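Acyltransferase (Actinoplanes teichomyceticus, PDB 4Q38) transfers long acyl chains from acyl-coenzyme A to an amino sugar of teicoplanin-type glycopeptide antibiotics, acting as an N-acyltransferase. Local coordinates at residues G192-S197 and L208-P213; L219-Y224 and I269-F274. All blocks are in the same frame, centred on the assembly; numbering follows the deposited sequence.

Contact 1 of 2, residues G192-S197 and L208-P213. With TEC (2-amino-6-O-decanoyl-2-deoxy-beta-D-glucopyranose), chain E.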
# COMPACT_ATOMS: atom_id res chain seq x y z
N GLY A 192 3.56 4.46 14.74
CA GLY A 192 3.27 5.89 14.90
C GLY A 192 3.00 6.51 13.55
O GLY A 192 2.21 5.96 12.78
N ARG A 193 3.63 7.66 13.26
CA ARG A 193 3.35 8.39 12.01
C ARG A 193 3.90 7.65 10.78
O ARG A 193 3.32 7.73 9.70
CB ARG A 193 3.89 9.83 12.08
CG ARG A 193 3.48 10.73 10.91
CD ARG A 193 1.96 10.85 10.86
NE ARG A 193 1.43 11.45 9.63
CZ ARG A 193 1.27 10.82 8.46
NH1 ARG A 193 1.65 9.55 8.30
NH2 ARG A 193 0.74 11.48 7.44
N LEU A 194 5.02 6.96 10.96
CA LEU A 194 5.69 6.27 9.84
C LEU A 194 5.47 4.76 9.88
O LEU A 194 5.22 4.19 10.94
CB LEU A 194 7.19 6.51 9.91
CG LEU A 194 7.69 7.94 10.03
CD1 LEU A 194 9.20 7.88 10.17
CD2 LEU A 194 7.26 8.74 8.80
N GLN A 195 5.59 4.14 8.70
CA GLN A 195 5.64 2.70 8.56
C GLN A 195 7.06 2.25 8.23
O GLN A 195 7.83 3.01 7.62
CB GLN A 195 4.77 2.24 7.40
CG GLN A 195 3.28 2.49 7.57
CD GLN A 195 2.60 2.54 6.22
OE1 GLN A 195 3.19 3.04 5.26
NE2 GLN A 195 1.38 2.02 6.13
N PHE A 196 7.38 1.02 8.61
CA PHE A 196 8.68 0.41 8.29
C PHE A 196 8.47 -0.99 7.74
O PHE A 196 7.72 -1.77 8.31
CB PHE A 196 9.57 0.34 9.55
CG PHE A 196 9.94 1.68 10.10
CD1 PHE A 196 11.05 2.37 9.62
CD2 PHE A 196 9.16 2.28 11.08
CE1 PHE A 196 11.38 3.63 10.11
CE2 PHE A 196 9.48 3.54 11.58
CZ PHE A 196 10.59 4.22 11.09
N SER A 197 9.15 -1.28 6.64
CA SER A 197 9.11 -2.62 6.05
C SER A 197 10.46 -3.34 6.19
O SER A 197 11.51 -2.73 6.06
CB SER A 197 8.76 -2.55 4.57
OG SER A 197 9.66 -1.67 3.91
N LEU A 208 15.59 -1.21 6.72
CA LEU A 208 14.15 -0.98 6.83
C LEU A 208 13.70 0.02 5.78
O LEU A 208 14.28 1.10 5.64
CB LEU A 208 13.78 -0.51 8.23
CG LEU A 208 14.14 -1.46 9.40
CD1 LEU A 208 13.78 -0.75 10.70
CD2 LEU A 208 13.41 -2.80 9.33
N GLY A 209 12.67 -0.34 5.02
CA GLY A 209 12.02 0.62 4.14
C GLY A 209 11.20 1.55 5.02
O GLY A 209 10.56 1.11 5.96
N LEU A 210 11.26 2.85 4.74
CA LEU A 210 10.49 3.82 5.52
C LEU A 210 9.38 4.33 4.61
O LEU A 210 9.63 4.60 3.45
CB LEU A 210 11.39 4.96 6.03
CG LEU A 210 10.80 6.07 6.92
CD1 LEU A 210 11.90 6.65 7.78
CD2 LEU A 210 10.11 7.16 6.11
N HIS A 211 8.15 4.43 5.12
CA HIS A 211 7.01 4.84 4.30
C HIS A 211 6.13 5.78 5.07
O HIS A 211 6.09 5.73 6.30
CB HIS A 211 6.21 3.61 3.84
CG HIS A 211 7.06 2.47 3.36
ND1 HIS A 211 7.44 2.34 2.07
CD2 HIS A 211 7.63 1.40 4.04
CE1 HIS A 211 8.20 1.24 1.94
NE2 HIS A 211 8.31 0.66 3.14
N VAL A 212 5.41 6.64 4.36
CA VAL A 212 4.55 7.64 4.99
C VAL A 212 3.12 7.43 4.49
O VAL A 212 2.80 7.78 3.35
CB VAL A 212 5.02 9.10 4.70
CG1 VAL A 212 4.13 10.10 5.43
CG2 VAL A 212 6.49 9.30 5.10
N PRO A 213 2.27 6.83 5.33
CA PRO A 213 0.86 6.73 4.97
C PRO A 213 0.20 8.11 4.99
O PRO A 213 0.67 9.02 5.67
CB PRO A 213 0.27 5.83 6.06
CG PRO A 213 1.22 5.92 7.20
CD PRO A 213 2.57 6.23 6.64
CAV TEC E . 11.26 14.02 4.24
CAU TEC E . 10.59 12.95 5.07
CAT TEC E . 11.19 11.58 4.85
CAS TEC E . 11.42 11.30 3.39
CAR TEC E . 11.43 9.82 3.17
CAQ TEC E . 10.17 9.47 2.46
CAP TEC E . 10.06 8.01 2.15
CAO TEC E . 8.62 7.77 1.85
CAN TEC E . 8.44 6.63 0.93
CAM TEC E . 6.99 6.21 0.84
OAW TEC E . 6.15 6.71 1.55
O6 TEC E . 6.75 5.36 -0.17
C6 TEC E . 6.03 4.16 0.06
C5 TEC E . 4.68 4.14 -0.70
O5 TEC E . 4.49 2.96 -1.42
C1 TEC E . 3.44 3.40 -2.32
O1 TEC E . 3.37 2.89 -3.52
C2 TEC E . 2.13 3.23 -1.60
N2 TEC E . 1.07 3.66 -2.49
C3 TEC E . 2.26 4.22 -0.54
O3 TEC E . 1.27 3.80 0.24
C4 TEC E . 3.54 4.17 0.25
O4 TEC E . 3.66 5.29 0.90

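Contact 2 of 2, residues L219-Y224 and I269-F274. With COA (coenzyme A), chain D.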
# COMPACT_ATOMS: atom_id res chain seq x y z
N LEU A 219 3.40 15.60 8.73
CA LEU A 219 4.62 14.91 9.10
C LEU A 219 5.40 15.77 10.10
O LEU A 219 6.50 16.25 9.80
CB LEU A 219 5.44 14.63 7.84
CG LEU A 219 6.05 13.25 7.59
CD1 LEU A 219 7.26 13.38 6.67
CD2 LEU A 219 6.43 12.52 8.87
N LEU A 220 4.83 15.98 11.29
CA LEU A 220 5.44 16.82 12.33
C LEU A 220 6.77 16.23 12.79
O LEU A 220 6.88 15.01 12.96
CB LEU A 220 4.48 16.97 13.52
CG LEU A 220 3.12 17.66 13.35
CD1 LEU A 220 2.33 17.62 14.65
CD2 LEU A 220 3.26 19.10 12.87
N PRO A 221 7.81 17.08 12.94
CA PRO A 221 9.12 16.60 13.39
C PRO A 221 9.12 15.70 14.62
O PRO A 221 9.82 14.69 14.62
CB PRO A 221 9.89 17.90 13.62
CG PRO A 221 9.41 18.74 12.48
CD PRO A 221 7.93 18.43 12.36
N LYS A 222 8.33 16.04 15.65
CA LYS A 222 8.26 15.20 16.85
C LYS A 222 7.62 13.84 16.60
O LYS A 222 8.00 12.86 17.23
CB LYS A 222 7.49 15.88 18.00
CG LYS A 222 8.34 16.77 18.88
CD LYS A 222 7.89 18.22 18.78
CE LYS A 222 7.91 18.90 20.15
NZ LYS A 222 9.28 19.02 20.72
N ALA A 223 6.65 13.78 15.69
CA ALA A 223 6.01 12.50 15.35
C ALA A 223 6.96 11.64 14.51
O ALA A 223 7.10 10.44 14.73
CB ALA A 223 4.71 12.75 14.60
N TYR A 224 7.62 12.28 13.54
CA TYR A 224 8.65 11.61 12.73
C TYR A 224 9.77 11.03 13.63
O TYR A 224 10.17 9.86 13.47
CB TYR A 224 9.21 12.60 11.70
CG TYR A 224 10.50 12.17 10.99
CD1 TYR A 224 10.46 11.45 9.80
CD2 TYR A 224 11.74 12.52 11.50
CE1 TYR A 224 11.64 11.08 9.15
CE2 TYR A 224 12.91 12.16 10.87
CZ TYR A 224 12.86 11.44 9.69
OH TYR A 224 14.06 11.09 9.08
N ILE A 269 10.72 19.95 3.94
CA ILE A 269 12.01 20.63 3.84
C ILE A 269 12.85 20.39 5.09
O ILE A 269 13.98 19.89 4.97
CB ILE A 269 11.84 22.15 3.54
CG1 ILE A 269 11.05 22.35 2.24
CG2 ILE A 269 13.21 22.83 3.43
CD1 ILE A 269 11.73 21.83 0.99
N GLN A 270 12.31 20.68 6.27
CA GLN A 270 13.04 20.50 7.53
C GLN A 270 13.57 19.07 7.69
O GLN A 270 14.75 18.87 8.00
CB GLN A 270 12.16 20.86 8.74
CG GLN A 270 11.73 22.31 8.83
CD GLN A 270 10.54 22.49 9.77
OE1 GLN A 270 10.57 22.07 10.93
NE2 GLN A 270 9.48 23.11 9.26
N LEU A 271 12.71 18.08 7.46
CA LEU A 271 13.09 16.69 7.70
C LEU A 271 13.99 16.08 6.61
O LEU A 271 14.85 15.27 6.93
CB LEU A 271 11.85 15.81 7.94
CG LEU A 271 10.98 16.17 9.16
CD1 LEU A 271 9.68 15.36 9.13
CD2 LEU A 271 11.74 15.96 10.46
N ALA A 272 13.80 16.48 5.35
CA ALA A 272 14.67 16.00 4.26
C ALA A 272 16.14 16.37 4.49
O ALA A 272 17.05 15.71 3.97
CB ALA A 272 14.20 16.51 2.90
N ARG A 273 16.36 17.42 5.29
CA ARG A 273 17.72 17.87 5.65
C ARG A 273 18.54 16.84 6.42
O ARG A 273 19.77 16.87 6.37
CB ARG A 273 17.66 19.19 6.42
CG ARG A 273 17.74 20.41 5.51
CD ARG A 273 17.32 21.68 6.22
NE ARG A 273 17.09 22.76 5.26
CZ ARG A 273 16.29 23.80 5.46
NH1 ARG A 273 15.61 23.91 6.59
NH2 ARG A 273 16.15 24.72 4.52
N PHE A 274 17.86 15.94 7.13
CA PHE A 274 18.55 14.85 7.81
C PHE A 274 18.95 13.69 6.88
O PHE A 274 19.75 12.84 7.25
CB PHE A 274 17.70 14.31 8.97
CG PHE A 274 17.41 15.33 10.05
CD1 PHE A 274 18.41 15.73 10.93
CD2 PHE A 274 16.13 15.86 10.20
CE1 PHE A 274 18.14 16.66 11.93
CE2 PHE A 274 15.86 16.78 11.20
CZ PHE A 274 16.86 17.18 12.07
N1A COA D . -1.34 17.33 -0.97
C2A COA D . -1.61 18.65 -0.95
N3A COA D . -0.95 19.53 -0.18
C4A COA D . 0.04 19.11 0.65
C5A COA D . 0.39 17.68 0.69
C6A COA D . -0.38 16.78 -0.19
N6A COA D . -0.13 15.44 -0.25
N7A COA D . 1.39 17.56 1.58
C8A COA D . 1.66 18.80 2.06
N9A COA D . 0.85 19.72 1.52
C1B COA D . 0.85 21.18 1.79
C2B COA D . 0.73 21.52 3.26
O2B COA D . -0.63 21.62 3.65
C3B COA D . 1.48 22.84 3.33
O3B COA D . 0.63 23.86 2.78
P3B COA D . 0.81 25.44 3.10
O7A COA D . 0.29 25.56 4.51
O8A COA D . -0.02 26.07 2.02
O9A COA D . 2.28 25.73 2.96
C4B COA D . 2.62 22.62 2.35
O4B COA D . 2.11 21.71 1.37
C5B COA D . 3.90 22.08 2.99
O5B COA D . 3.65 20.78 3.56
P1A COA D . 4.69 20.03 4.52
O1A COA D . 4.68 20.61 5.91
O2A COA D . 5.99 19.95 3.77
O3A COA D . 4.07 18.53 4.57
P2A COA D . 2.94 18.01 5.60
O4A COA D . 3.62 17.52 6.85
O5A COA D . 1.82 19.01 5.73
O6A COA D . 2.37 16.76 4.76
CBP COA D . 2.44 14.37 4.17
CCP COA D . 3.22 15.65 4.45
CDP COA D . 3.48 13.33 3.80
CEP COA D . 1.71 13.97 5.43
CAP COA D . 1.44 14.59 3.01
OAP COA D . 2.13 15.10 1.87
C9P COA D . 0.65 13.38 2.56
O9P COA D . -0.29 12.98 3.22
N8P COA D . 1.00 12.81 1.40
C7P COA D . 0.43 11.55 0.95
C6P COA D . 1.29 10.36 1.39
C5P COA D . 2.66 10.41 0.73
O5P COA D . 2.91 11.24 -0.13
N4P COA D . 3.55 9.51 1.17
C3P COA D . 4.81 9.27 0.48
C2P COA D . 4.66 8.42 -0.77
S1P COA D . 6.28 8.16 -1.56

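Contact 1 of 2, residues G192-S197 and L208-P213
The beta hairpin of strands 194-200 and 206-211 lines the acyl-sugar pocket, and Q195 pairs antiparallel with H211. Q195 N gives a nearly straight hydrogen bond to H211 O (2.9 Å, 170°), and H211 N returns one to Q195 O. S197 and G209 form the next hydrogen-bonded pair. On the face of Q195 and H211, S197 OG meets H211 NE2 at 2.8 Å, in the plane of the imidazole; either atom could be the donor. OG reaches it with chi1 at 55°, between the backbone N and carbonyl carbon. This holds the ring by one edge, while H211 ND1 lies 3.1 Å from C6 of the bound sugar. The amide of Q195 stands steeply to that ring, 78° between planes, with OE1 3.4 Å from H211 CB. On the other face, L210 CD1 touches both L194 CD1 and F196 CE1, 3.8 Å from each. R193 NH1 and NH2 both bond P213 O in the guanidinium plane; NH2 also bonds G217 O. V212 N donates to OAW of the ligand's ester (2.9 Å), and V212 O bonds N4P of coenzyme A. Backbone just past strand 206-211, bonding acyl carbonyl and pantetheine, is characteristic of the GNAT acyl-CoA site.

Contact 2 of 2, residues L219-Y224 and I269-F274
L271 projects from helix 267-272 against L219, P221 and Y224 at the start of helix 221-238. Its chi1 of -61° places CG opposite the carbonyl carbon. Both methyls of the fork make contacts. CD1 meets L219 and the CB/CG end of Y224. It lies 3.4 Å from L219 O, 4.0 Å from L219 CD1 and 3.8 Å from both Y224 CB and Y224 CG. CD2 meets P221 CA and CB, and it also meets Y224 CD2, at 3.6 Å from the last.

The fork lies over one face of the Y224 ring. L271 CD1 makes an off-centre CH-pi contact there, 4.3 Å from the centroid and 30° off the ring normal. The two side chains run past each other in opposite directions. Y224 CG is anti to its backbone nitrogen (chi1 167°), which carries the ring across towards the second helix. The Y224 hydroxyl makes a weak hydrogen bond with W275 NE1, giving the far end of the ring a polar partner. Q270 adds a looser touch, OE1 to P221 CG at 3.9 Å.

Behind L219 the chemistry changes. L219 N donates to O4A of a coenzyme A phosphate at 2.7 Å, while its CD1 reaches L271.

No hydrogen bond joins the two segments. The contact itself is apolar. Of the groups in it, L219 N is bonded to the cofactor phosphate, so this packing sits beside the cofactor site.

In the fold
Contacts 1 and 2 are neighbours in the GNAT-like domain, with centres about 13 Å apart. The chain runs from strand 206-211 of contact 1 to helix 221-238, whose first turn belongs to contact 2. The two contacts touch through L194, whose CD1 lies 3.8 Å from Y224 CD1 and whose CD2 lies 3.9 Å from L219 CD2. R193 CB also packs on A223 CB at 4.0 Å. Coenzyme A spans both: V212 and the side chain of R193 meet it from contact 1, and L219 from contact 2. The pocket of the decanoyl sugar also draws on both, with L210, H211 and V212 in contact 1 and L219 and A272 in contact 2.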